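Local coordinates for endo-1,4-b-d-mannanase (PDB 1QNR), which probably hydrolyses internal beta-1,4-mannosidic bonds in the backbone of mannans, as a glycoside hydrolase of family 5, at residues L106-V111 against T159-W164; N197-L202 against S234-T239; K228-K233 against L266-P271; T260-C265 against R298-D303. All blocks are in the same frame, centred on the assembly; numbering follows the deposited sequence.

Contact 1: L106-V111 against T159-W164; sequences LIIPFV and TAIFAW
Leu-106, Ile-107 and Ile-108 pair in parallel with Ile-161, Ala-163 and Trp-164, the two strands running 24° apart and their register slipping by one residue at Phe-162, a beta bulge. The bulge makes one carbonyl serve two amides: Leu-106 O takes Phe-162 N at 2.8 Å, a donor standing above the carbonyl plane, and Ala-163 N at 3.4 Å, a weak bond. Before it, Leu-106 N reaches Ala-160 O (2.8 Å); after it, Ile-108 N reaches Ala-163 O (3.2 Å).

The extra residue starts toward the partner strand, but its ring leads off beside Ile-107. With CG of Phe-162 anti to its own N (chi1 -171°), the ring lies alongside the side chain of Ile-107, pointing the same way, and its CD1 is 3.8 Å from Ile-107 CG1. Leu-106, Ile-108, Ile-161 and Trp-164 occupy one face of the sheet. There the side chains of Ile-108 and Ile-161 meet at about a right angle, CD1 to CD1 at 3.8 Å, and CG2 of Ile-161 sits over the middle of the indole. Phe-110, beyond the strand, swings its ring back so that CZ comes within 3.6 Å of Trp-164 CE3. These two rings are nearly parallel, at 25°, but slid so far apart that they barely overlap.

The indole NE1 is bonded to Asp-195. Leu-106 and Ala-160 rest on Ala-99 of helix 90-102, and Phe-110 on helix 138-155, whereas Ile-107 and Phe-162 lean on Val-52 of strand 52-54, the next strand of the TIM barrel.

Contact 2: N197-L202 against S234-T239; sequences NHLVTL and SLDFGT. With NAG (2-acetamido-2-deoxy-beta-D-glucopyranose), chain G.
Val-200 and Asp-236 grip each other twice: Asp-236 N gives a nearly straight bond to Val-200 O (2.9 Å), and Val-200 N gives one back to Asp-236 OD2 (2.9 Å), which accepts through its anti lone pair. Leu-199 lies obliquely across the same aspartate, its CD2 methyl 3.7 Å from Asp-236 CB. One residue further along, Thr-201 meets Phe-237 in two ways. Its OG1, placed anti to the main-chain N (chi1 -169°), donates to Phe-237 O at 2.9 Å from a position 44° out of the carbonyl plane. Its CB rests over the phenyl face, 3.8 Å from the centroid and 20° off the normal, a CH-pi contact, while CB of Leu-199 approaches the edge of the same ring. The CG2 methyl of Thr-239 reaches the Thr-201 hydroxyl tip to tip.

A bridging water extends this pattern, accepting from Leu-202 N and donating to Phe-237 O, so that this carbonyl holds both a side-chain and a solvent donor.

In the next shell Lys-192 of helix 178-194 forms a salt bridge with Asp-236 OD2, and Phe-12 meets the Phe-237 ring edge-to-face. At the far end of 197-202, Asn-197 ND2 donates to O5 of a protein-linked NAG at 3.0 Å.

At this seam of the barrel a carboxylate, a hydroxyl and a water thus join the two segments where a regular strand ladder is lacking. Two donors, one of them a lysine, converge on Asp-236 OD2 and probably stabilise the carboxylate in its ionised form.

Contact 3: K228-K233 against L266-P271; sequences KNVQIK and LAAGKP
Lys-270 reaches across to the carbonyl oxygens near the end of helix 226-230, and its aliphatic stem does part of the touching. CB points toward the 228-233 segment. CG lies anti to the lysine's own carbonyl carbon (chi1 -61°), and from there the chain runs fully extended, which carries the ammonium group straight to the other side. The first atom to meet the partner is CD, 3.5 Å from Val-230 O; CE follows at 3.4 Å from the same oxygen. NZ then donates a hydrogen bond to Val-230 O at 2.9 Å, tilted 25° from the carbonyl plane. Ile-232 O is equally near to NZ, but its angle is too poor for a bond. A further hydrogen bond from NZ, to Leu-235 O, tethers the chain that leads into the next barrel strand.

Beside the lysine, the methyl of Ala-268 faces Val-230, with CB 4.0 Å from Val-230 CG2, and the CG of Gln-231 borders it more loosely. What brings Ala-268 and Lys-270 into place is the end of helix 253-267: Gly-269, with a phi of 80°, closes it in a Schellman motif, with Gly-269 N bonded to Leu-266 O at 3.0 Å and Lys-270 N probably to Cys-265 O at 3.1 Å. The chain then turns extended, toward Pro-271.

Chemically, the contact is one cation set among main-chain oxygens, with a small apolar patch at its side. Carbonyls near the C-terminal end of a helix carry partial negative charge, and this would be expected to favour the protonated amine, with the nearby Ile-232 O perhaps adding to the effect.

Contact 4: T260-C265 against R298-D303; sequences THAAAC and RGMGGD
Ala-262 and Gly-299 bring a helix and the lead-in to a strand together, their CA atoms 4.7 Å apart. The helix 260-265 is regular, whereas Gly-299 has a phi of 103° just before the strand that starts at Met-300. Having no side chain, the glycine lets its backbone lie directly on the helix surface, with CA 3.9 Å from Ala-262 O.

The methyl of Ala-262 is the main point of touch. It points into the angle between two residues of the partner segment: CB is 3.5 Å from Arg-298 O on one hand and 3.7 Å from Met-300 SD on the other. The methionine bends to get there. Its CG is anti to its own carbonyl carbon (chi1 -64°), and the chain folds again at chi2 (-57°) and at chi3, so that the thioether lies against Ala-262 and does not stretch away; CG is also near, 3.9 Å from Ala-262 CB. One turn further on, Cys-265 CB comes to 4.4 Å from Gly-299 O, a looser approach. The interface is therefore van der Waals packing of small groups and sulfur.

Around it, Cys-265 is joined by a disulfide to Cys-272, at the start of strand 272-277, and Met-300 also packs on Phe-274 of that strand and on Ser-294 of helix 283-295. A helix layered outside a parallel strand is the architecture of the TIM barrel, the fold of this family; here Ala-262 and Gly-299 make the approach close, and the disulfide fastens the same corner covalently.

From the N terminus, contact 1 comes first, joining strands 105-109 and 161-165 across the helices between them, and it closes before contact 2 opens. Strand 161-165 also bonds to 199-201, so contacts 1 and 2 continue round one barrel wall. Contact 3 opens inside the loop of contact 2, at 228-233, and closes after it, so these two cross; Pro-271 O probably accepts from Gly-238 N. Contact 4 likewise opens inside contact 3 and crosses it, both drawing on helix 253-267, but follows contact 2 in series. Contacts 1 and 2 thus join neighbouring parts of the barrel wall, contact 3 the ends of two helices, and contact 4 a helix and a strand.

Contact 1: L106-V111 against T159-W164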
# COMPACT_ATOMS: atom_id res chain seq x y z
N LEU A 106 8.23 -0.03 -6.18
CA LEU A 106 7.64 -0.24 -4.85
C LEU A 106 6.64 0.85 -4.39
O LEU A 106 6.86 2.06 -4.59
CB LEU A 106 8.79 -0.17 -3.82
CG LEU A 106 9.95 -1.19 -4.03
CD1 LEU A 106 11.09 -0.87 -3.05
CD2 LEU A 106 9.37 -2.61 -3.82
N ILE A 107 5.51 0.39 -3.79
CA ILE A 107 4.59 1.35 -3.11
C ILE A 107 4.94 1.26 -1.63
O ILE A 107 4.93 0.14 -1.08
CB ILE A 107 3.12 1.04 -3.41
CG1 ILE A 107 2.85 1.27 -4.90
CG2 ILE A 107 2.19 1.92 -2.50
CD1 ILE A 107 1.41 0.91 -5.38
N ILE A 108 5.19 2.41 -0.95
CA ILE A 108 5.65 2.38 0.44
C ILE A 108 4.85 3.33 1.35
O ILE A 108 4.98 4.57 1.27
CB ILE A 108 7.17 2.79 0.51
CG1 ILE A 108 8.03 1.88 -0.38
CG2 ILE A 108 7.66 2.72 1.98
CD1 ILE A 108 9.54 2.17 -0.35
N PRO A 109 3.97 2.77 2.20
CA PRO A 109 3.22 3.58 3.18
C PRO A 109 4.05 3.87 4.43
O PRO A 109 4.87 3.05 4.89
CB PRO A 109 1.96 2.69 3.54
CG PRO A 109 2.52 1.29 3.33
CD PRO A 109 3.45 1.38 2.12
N PHE A 110 3.79 5.06 5.07
CA PHE A 110 4.57 5.55 6.20
C PHE A 110 4.06 5.22 7.60
O PHE A 110 4.88 5.33 8.53
CB PHE A 110 4.74 7.10 6.12
CG PHE A 110 5.33 7.62 4.83
CD1 PHE A 110 6.63 7.26 4.45
CD2 PHE A 110 4.59 8.50 4.02
CE1 PHE A 110 7.18 7.78 3.28
CE2 PHE A 110 5.16 8.99 2.84
CZ PHE A 110 6.46 8.65 2.46
N VAL A 111 2.80 4.84 7.74
CA VAL A 111 2.22 4.51 9.07
C VAL A 111 1.06 3.52 8.81
O VAL A 111 0.45 3.51 7.72
CB VAL A 111 1.72 5.79 9.81
CG1 VAL A 111 0.54 6.45 9.08
CG2 VAL A 111 1.40 5.52 11.29
N THR A 159 14.90 5.32 -9.00
CA THR A 159 13.83 5.03 -9.94
C THR A 159 13.00 3.78 -9.52
O THR A 159 11.99 3.54 -10.18
CB THR A 159 14.35 4.85 -11.37
OG1 THR A 159 15.34 3.84 -11.37
CG2 THR A 159 14.99 6.16 -11.90
N ALA A 160 13.33 3.15 -8.40
CA ALA A 160 12.51 1.99 -7.98
C ALA A 160 11.30 2.37 -7.17
O ALA A 160 10.56 1.43 -6.85
CB ALA A 160 13.43 1.03 -7.18
N ILE A 161 11.04 3.60 -6.79
CA ILE A 161 9.80 3.96 -6.07
C ILE A 161 8.65 4.22 -7.01
O ILE A 161 8.72 5.11 -7.89
CB ILE A 161 10.06 5.17 -5.16
CG1 ILE A 161 11.31 4.98 -4.28
CG2 ILE A 161 8.80 5.49 -4.32
CD1 ILE A 161 11.25 3.77 -3.33
N PHE A 162 7.60 3.40 -6.91
CA PHE A 162 6.35 3.61 -7.68
C PHE A 162 5.60 4.83 -7.14
O PHE A 162 5.25 5.79 -7.86
CB PHE A 162 5.40 2.39 -7.64
CG PHE A 162 4.21 2.45 -8.57
CD1 PHE A 162 3.05 3.13 -8.19
CD2 PHE A 162 4.22 1.85 -9.83
CE1 PHE A 162 1.89 3.17 -8.98
CE2 PHE A 162 3.10 1.84 -10.64
CZ PHE A 162 1.94 2.56 -10.25
N ALA A 163 5.36 4.83 -5.82
CA ALA A 163 4.70 5.96 -5.14
C ALA A 163 4.97 5.92 -3.61
O ALA A 163 5.04 4.82 -3.01
CB ALA A 163 3.16 5.88 -5.34
N TRP A 164 4.95 7.13 -3.04
CA TRP A 164 4.88 7.26 -1.55
C TRP A 164 3.38 7.17 -1.18
O TRP A 164 2.51 7.65 -1.96
CB TRP A 164 5.42 8.62 -1.13
CG TRP A 164 6.89 8.83 -1.46
CD1 TRP A 164 7.40 9.79 -2.27
CD2 TRP A 164 7.98 8.01 -1.01
NE1 TRP A 164 8.79 9.67 -2.32
CE2 TRP A 164 9.15 8.53 -1.61
CE3 TRP A 164 8.09 6.85 -0.20
CZ2 TRP A 164 10.43 8.04 -1.38
CZ3 TRP A 164 9.36 6.29 -0.02
CH2 TRP A 164 10.50 6.88 -0.63

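Contact 2: N197-L202 against S234-T239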
# COMPACT_ATOMS: atom_id res chain seq x y z
N ASN A 197 10.15 13.97 -7.87
CA ASN A 197 10.27 12.95 -8.85
C ASN A 197 9.15 11.91 -8.82
O ASN A 197 8.87 11.29 -9.84
CB ASN A 197 11.60 12.16 -8.66
CG ASN A 197 12.83 13.04 -8.75
OD1 ASN A 197 12.92 13.88 -9.65
ND2 ASN A 197 13.73 12.88 -7.74
N HIS A 198 8.54 11.70 -7.64
CA HIS A 198 7.62 10.52 -7.45
C HIS A 198 6.17 10.85 -7.19
O HIS A 198 5.81 11.94 -6.67
CB HIS A 198 8.15 9.68 -6.24
CG HIS A 198 9.49 9.04 -6.50
ND1 HIS A 198 10.63 9.32 -5.73
CD2 HIS A 198 9.83 8.09 -7.45
CE1 HIS A 198 11.61 8.52 -6.24
NE2 HIS A 198 11.18 7.82 -7.31
N LEU A 199 5.31 9.91 -7.65
CA LEU A 199 3.89 9.97 -7.37
C LEU A 199 3.56 9.80 -5.87
O LEU A 199 4.36 9.22 -5.11
CB LEU A 199 3.21 8.80 -8.12
CG LEU A 199 3.39 8.83 -9.66
CD1 LEU A 199 2.79 7.54 -10.31
CD2 LEU A 199 2.79 10.10 -10.29
N VAL A 200 2.43 10.35 -5.41
CA VAL A 200 1.94 10.25 -4.03
C VAL A 200 0.47 9.81 -4.06
O VAL A 200 -0.34 10.25 -4.87
CB VAL A 200 2.09 11.58 -3.30
CG1 VAL A 200 1.67 11.55 -1.81
CG2 VAL A 200 3.56 12.09 -3.33
N THR A 201 0.09 8.93 -3.08
CA THR A 201 -1.29 8.44 -2.99
C THR A 201 -1.67 8.27 -1.50
O THR A 201 -0.79 8.29 -0.61
CB THR A 201 -1.47 7.11 -3.77
OG1 THR A 201 -2.89 6.79 -3.89
CG2 THR A 201 -0.74 5.98 -3.08
N LEU A 202 -2.96 8.15 -1.18
CA LEU A 202 -3.42 8.12 0.20
C LEU A 202 -3.28 6.72 0.86
O LEU A 202 -2.83 6.73 2.04
CB LEU A 202 -4.91 8.58 0.22
CG LEU A 202 -5.61 8.62 1.61
CD1 LEU A 202 -4.83 9.42 2.65
CD2 LEU A 202 -7.04 9.21 1.47
N SER A 234 -2.50 17.29 -4.82
CA SER A 234 -1.20 16.67 -4.51
C SER A 234 -1.31 15.16 -4.32
O SER A 234 -0.29 14.55 -3.88
CB SER A 234 -0.60 17.42 -3.33
OG SER A 234 -1.57 17.65 -2.31
N LEU A 235 -2.46 14.53 -4.60
CA LEU A 235 -2.55 13.03 -4.71
C LEU A 235 -2.67 12.76 -6.20
O LEU A 235 -3.55 13.28 -6.92
CB LEU A 235 -3.74 12.46 -3.91
CG LEU A 235 -3.66 12.71 -2.40
CD1 LEU A 235 -4.96 12.19 -1.73
CD2 LEU A 235 -2.47 12.05 -1.71
N ASP A 236 -1.87 11.84 -6.75
CA ASP A 236 -1.79 11.61 -8.19
C ASP A 236 -2.72 10.54 -8.73
O ASP A 236 -3.06 10.49 -9.89
CB ASP A 236 -0.30 11.28 -8.58
CG ASP A 236 0.61 12.41 -8.26
OD1 ASP A 236 0.42 13.51 -8.85
OD2 ASP A 236 1.50 12.30 -7.40
N PHE A 237 -3.15 9.60 -7.85
CA PHE A 237 -4.06 8.51 -8.26
C PHE A 237 -4.83 8.00 -7.04
O PHE A 237 -4.37 8.27 -5.91
CB PHE A 237 -3.29 7.34 -8.97
CG PHE A 237 -2.25 6.68 -8.10
CD1 PHE A 237 -2.60 5.52 -7.38
CD2 PHE A 237 -0.92 7.09 -8.12
CE1 PHE A 237 -1.62 4.83 -6.62
CE2 PHE A 237 0.07 6.40 -7.38
CZ PHE A 237 -0.28 5.26 -6.64
N GLY A 238 -5.94 7.28 -7.27
CA GLY A 238 -6.75 6.76 -6.16
C GLY A 238 -6.39 5.31 -5.83
O GLY A 238 -5.90 4.56 -6.72
N THR A 239 -6.61 4.89 -4.58
CA THR A 239 -6.46 3.49 -4.16
C THR A 239 -7.78 2.99 -3.57
O THR A 239 -8.53 3.74 -2.90
CB THR A 239 -5.38 3.33 -3.02
OG1 THR A 239 -5.62 4.28 -1.95
CG2 THR A 239 -3.97 3.59 -3.62
C1 NAG G . 17.28 14.62 -6.80
C2 NAG G . 18.22 15.38 -7.72
C3 NAG G . 17.88 16.85 -7.46
C4 NAG G . 16.38 17.13 -7.69
C5 NAG G . 15.51 16.22 -6.78
C6 NAG G . 14.02 16.38 -7.05
C7 NAG G . 20.55 14.77 -8.19
C8 NAG G . 21.93 14.66 -7.62
N2 NAG G . 19.60 15.05 -7.26
O3 NAG G . 18.67 17.63 -8.39
O4 NAG G . 16.11 18.53 -7.31
O5 NAG G . 15.88 14.87 -7.10
O6 NAG G . 13.28 15.67 -5.99
O7 NAG G . 20.28 14.72 -9.35
O HOH W 1 -5.14 8.82 -3.15

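Contact 3: K228-K233 against L266-P271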
# COMPACT_ATOMS: atom_id res chain seq x y z
N LYS A 228 -14.07 13.04 -2.64
CA LYS A 228 -13.40 14.23 -2.10
C LYS A 228 -11.88 14.00 -2.03
O LYS A 228 -11.05 14.87 -2.36
CB LYS A 228 -13.91 14.65 -0.70
CG LYS A 228 -15.30 15.33 -0.82
CD LYS A 228 -15.70 15.89 0.55
CE LYS A 228 -17.07 16.57 0.37
NZ LYS A 228 -17.44 17.31 1.63
N ASN A 229 -11.44 12.79 -1.61
CA ASN A 229 -10.03 12.53 -1.47
C ASN A 229 -9.32 12.52 -2.83
O ASN A 229 -8.19 13.10 -2.93
CB ASN A 229 -9.76 11.21 -0.72
CG ASN A 229 -10.19 11.22 0.72
OD1 ASN A 229 -10.21 12.27 1.39
ND2 ASN A 229 -10.51 10.03 1.33
N VAL A 230 -9.96 11.85 -3.83
CA VAL A 230 -9.16 11.76 -5.09
C VAL A 230 -9.12 13.08 -5.84
O VAL A 230 -8.30 13.17 -6.76
CB VAL A 230 -9.73 10.68 -6.03
CG1 VAL A 230 -9.58 9.29 -5.44
CG2 VAL A 230 -11.17 10.89 -6.47
N GLN A 231 -9.85 14.10 -5.48
CA GLN A 231 -9.78 15.43 -6.06
C GLN A 231 -8.66 16.27 -5.48
O GLN A 231 -8.33 17.34 -6.03
CB GLN A 231 -11.14 16.20 -5.87
CG GLN A 231 -12.11 15.52 -6.81
CD GLN A 231 -13.59 15.72 -6.62
OE1 GLN A 231 -14.33 14.85 -7.14
NE2 GLN A 231 -13.99 16.76 -5.92
N ILE A 232 -7.95 15.85 -4.41
CA ILE A 232 -6.83 16.60 -3.83
C ILE A 232 -5.70 16.70 -4.87
O ILE A 232 -5.29 15.68 -5.42
CB ILE A 232 -6.35 15.91 -2.50
CG1 ILE A 232 -7.47 15.99 -1.42
CG2 ILE A 232 -5.03 16.53 -2.00
CD1 ILE A 232 -7.16 15.17 -0.16
N LYS A 233 -5.20 17.92 -5.15
CA LYS A 233 -4.28 18.11 -6.25
C LYS A 233 -2.95 17.41 -6.09
O LYS A 233 -2.37 16.96 -7.10
CB LYS A 233 -3.98 19.64 -6.42
CG LYS A 233 -5.15 20.57 -6.58
CD LYS A 233 -4.55 21.88 -7.14
CE LYS A 233 -3.39 22.51 -6.39
NZ LYS A 233 -3.35 23.98 -6.86
N LEU A 266 -11.81 8.14 -12.86
CA LEU A 266 -11.84 8.70 -14.26
C LEU A 266 -12.57 10.03 -14.24
O LEU A 266 -12.10 10.97 -14.97
CB LEU A 266 -12.52 7.64 -15.15
CG LEU A 266 -12.59 8.08 -16.67
CD1 LEU A 266 -11.23 8.33 -17.27
CD2 LEU A 266 -13.41 6.98 -17.37
N ALA A 267 -13.60 10.24 -13.41
CA ALA A 267 -14.23 11.59 -13.29
C ALA A 267 -13.28 12.62 -12.76
O ALA A 267 -13.41 13.82 -13.13
CB ALA A 267 -15.51 11.51 -12.47
N ALA A 268 -12.33 12.28 -11.89
CA ALA A 268 -11.33 13.20 -11.37
C ALA A 268 -10.12 13.30 -12.31
O ALA A 268 -9.10 14.00 -11.98
CB ALA A 268 -10.89 12.76 -9.96
N GLY A 269 -10.08 12.64 -13.46
CA GLY A 269 -9.02 12.73 -14.42
C GLY A 269 -7.76 11.90 -14.13
O GLY A 269 -6.70 12.23 -14.71
N LYS A 270 -7.89 10.89 -13.23
CA LYS A 270 -6.72 10.14 -12.72
C LYS A 270 -6.93 8.63 -12.75
O LYS A 270 -8.09 8.17 -12.81
CB LYS A 270 -6.57 10.50 -11.20
CG LYS A 270 -6.31 12.00 -11.01
CD LYS A 270 -6.24 12.35 -9.47
CE LYS A 270 -6.12 13.84 -9.33
NZ LYS A 270 -5.95 14.36 -7.96
N PRO A 271 -5.88 7.82 -12.76
CA PRO A 271 -6.03 6.35 -12.64
C PRO A 271 -6.40 5.95 -11.22
O PRO A 271 -6.15 6.68 -10.24
CB PRO A 271 -4.61 5.80 -12.94
CG PRO A 271 -3.75 7.00 -13.20
CD PRO A 271 -4.45 8.25 -12.78

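Contact 4: T260-C265 against R298-D303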
# COMPACT_ATOMS: atom_id res chain seq x y z
N THR A 260 -17.62 1.18 -9.58
CA THR A 260 -17.91 2.52 -9.05
C THR A 260 -16.64 3.31 -8.72
O THR A 260 -16.59 4.53 -8.94
CB THR A 260 -18.81 2.49 -7.81
OG1 THR A 260 -18.27 1.62 -6.80
CG2 THR A 260 -20.24 1.97 -8.14
N HIS A 261 -15.61 2.64 -8.19
CA HIS A 261 -14.37 3.36 -7.86
C HIS A 261 -13.63 3.77 -9.16
O HIS A 261 -13.14 4.91 -9.21
CB HIS A 261 -13.49 2.48 -6.94
CG HIS A 261 -14.01 2.52 -5.54
ND1 HIS A 261 -15.07 1.69 -5.13
CD2 HIS A 261 -13.71 3.29 -4.45
CE1 HIS A 261 -15.36 1.99 -3.85
NE2 HIS A 261 -14.56 2.93 -3.40
N ALA A 262 -13.56 2.87 -10.16
CA ALA A 262 -12.96 3.23 -11.43
C ALA A 262 -13.58 4.48 -12.02
O ALA A 262 -12.88 5.38 -12.53
CB ALA A 262 -13.01 2.15 -12.48
N ALA A 263 -14.92 4.50 -11.98
CA ALA A 263 -15.62 5.68 -12.57
C ALA A 263 -15.35 6.94 -11.81
O ALA A 263 -15.26 8.02 -12.41
CB ALA A 263 -17.14 5.43 -12.63
N ALA A 264 -15.21 6.93 -10.46
CA ALA A 264 -14.88 8.11 -9.68
C ALA A 264 -13.43 8.60 -9.92
O ALA A 264 -13.19 9.83 -10.06
CB ALA A 264 -15.09 7.78 -8.17
N CYS A 265 -12.47 7.68 -10.11
CA CYS A 265 -11.12 8.09 -10.51
C CYS A 265 -11.13 8.75 -11.90
O CYS A 265 -10.60 9.86 -12.04
CB CYS A 265 -10.16 6.87 -10.53
SG CYS A 265 -9.54 6.36 -8.91
N ARG A 298 -12.64 1.05 -17.79
CA ARG A 298 -11.94 2.32 -17.97
C ARG A 298 -11.72 3.05 -16.63
O ARG A 298 -12.65 3.08 -15.81
CB ARG A 298 -12.80 3.22 -18.91
CG ARG A 298 -12.53 2.87 -20.39
CD ARG A 298 -11.33 3.61 -20.93
NE ARG A 298 -11.16 5.06 -20.72
CZ ARG A 298 -10.00 5.68 -21.06
NH1 ARG A 298 -9.02 4.94 -21.64
NH2 ARG A 298 -9.73 6.95 -20.83
N GLY A 299 -10.52 3.66 -16.46
CA GLY A 299 -10.23 4.32 -15.16
C GLY A 299 -9.29 3.45 -14.35
O GLY A 299 -8.57 4.00 -13.49
N MET A 300 -9.17 2.14 -14.59
CA MET A 300 -8.26 1.30 -13.82
C MET A 300 -6.84 1.29 -14.41
O MET A 300 -6.67 1.09 -15.62
CB MET A 300 -8.72 -0.16 -13.75
CG MET A 300 -10.04 -0.34 -13.01
SD MET A 300 -10.05 0.32 -11.31
CE MET A 300 -8.47 -0.37 -10.71
N GLY A 301 -5.82 1.53 -13.61
CA GLY A 301 -4.43 1.43 -14.04
C GLY A 301 -3.70 0.19 -13.67
O GLY A 301 -2.69 -0.18 -14.31
N GLY A 302 -4.19 -0.54 -12.66
CA GLY A 302 -3.52 -1.87 -12.33
C GLY A 302 -4.21 -2.43 -11.07
O GLY A 302 -5.08 -1.81 -10.49
N ASP A 303 -3.74 -3.66 -10.69
CA ASP A 303 -4.28 -4.34 -9.50
C ASP A 303 -3.21 -5.17 -8.79
O ASP A 303 -2.20 -5.56 -9.41
CB ASP A 303 -5.48 -5.28 -9.83
CG ASP A 303 -5.00 -6.55 -10.59
OD1 ASP A 303 -4.62 -7.55 -9.95
OD2 ASP A 303 -5.07 -6.51 -11.84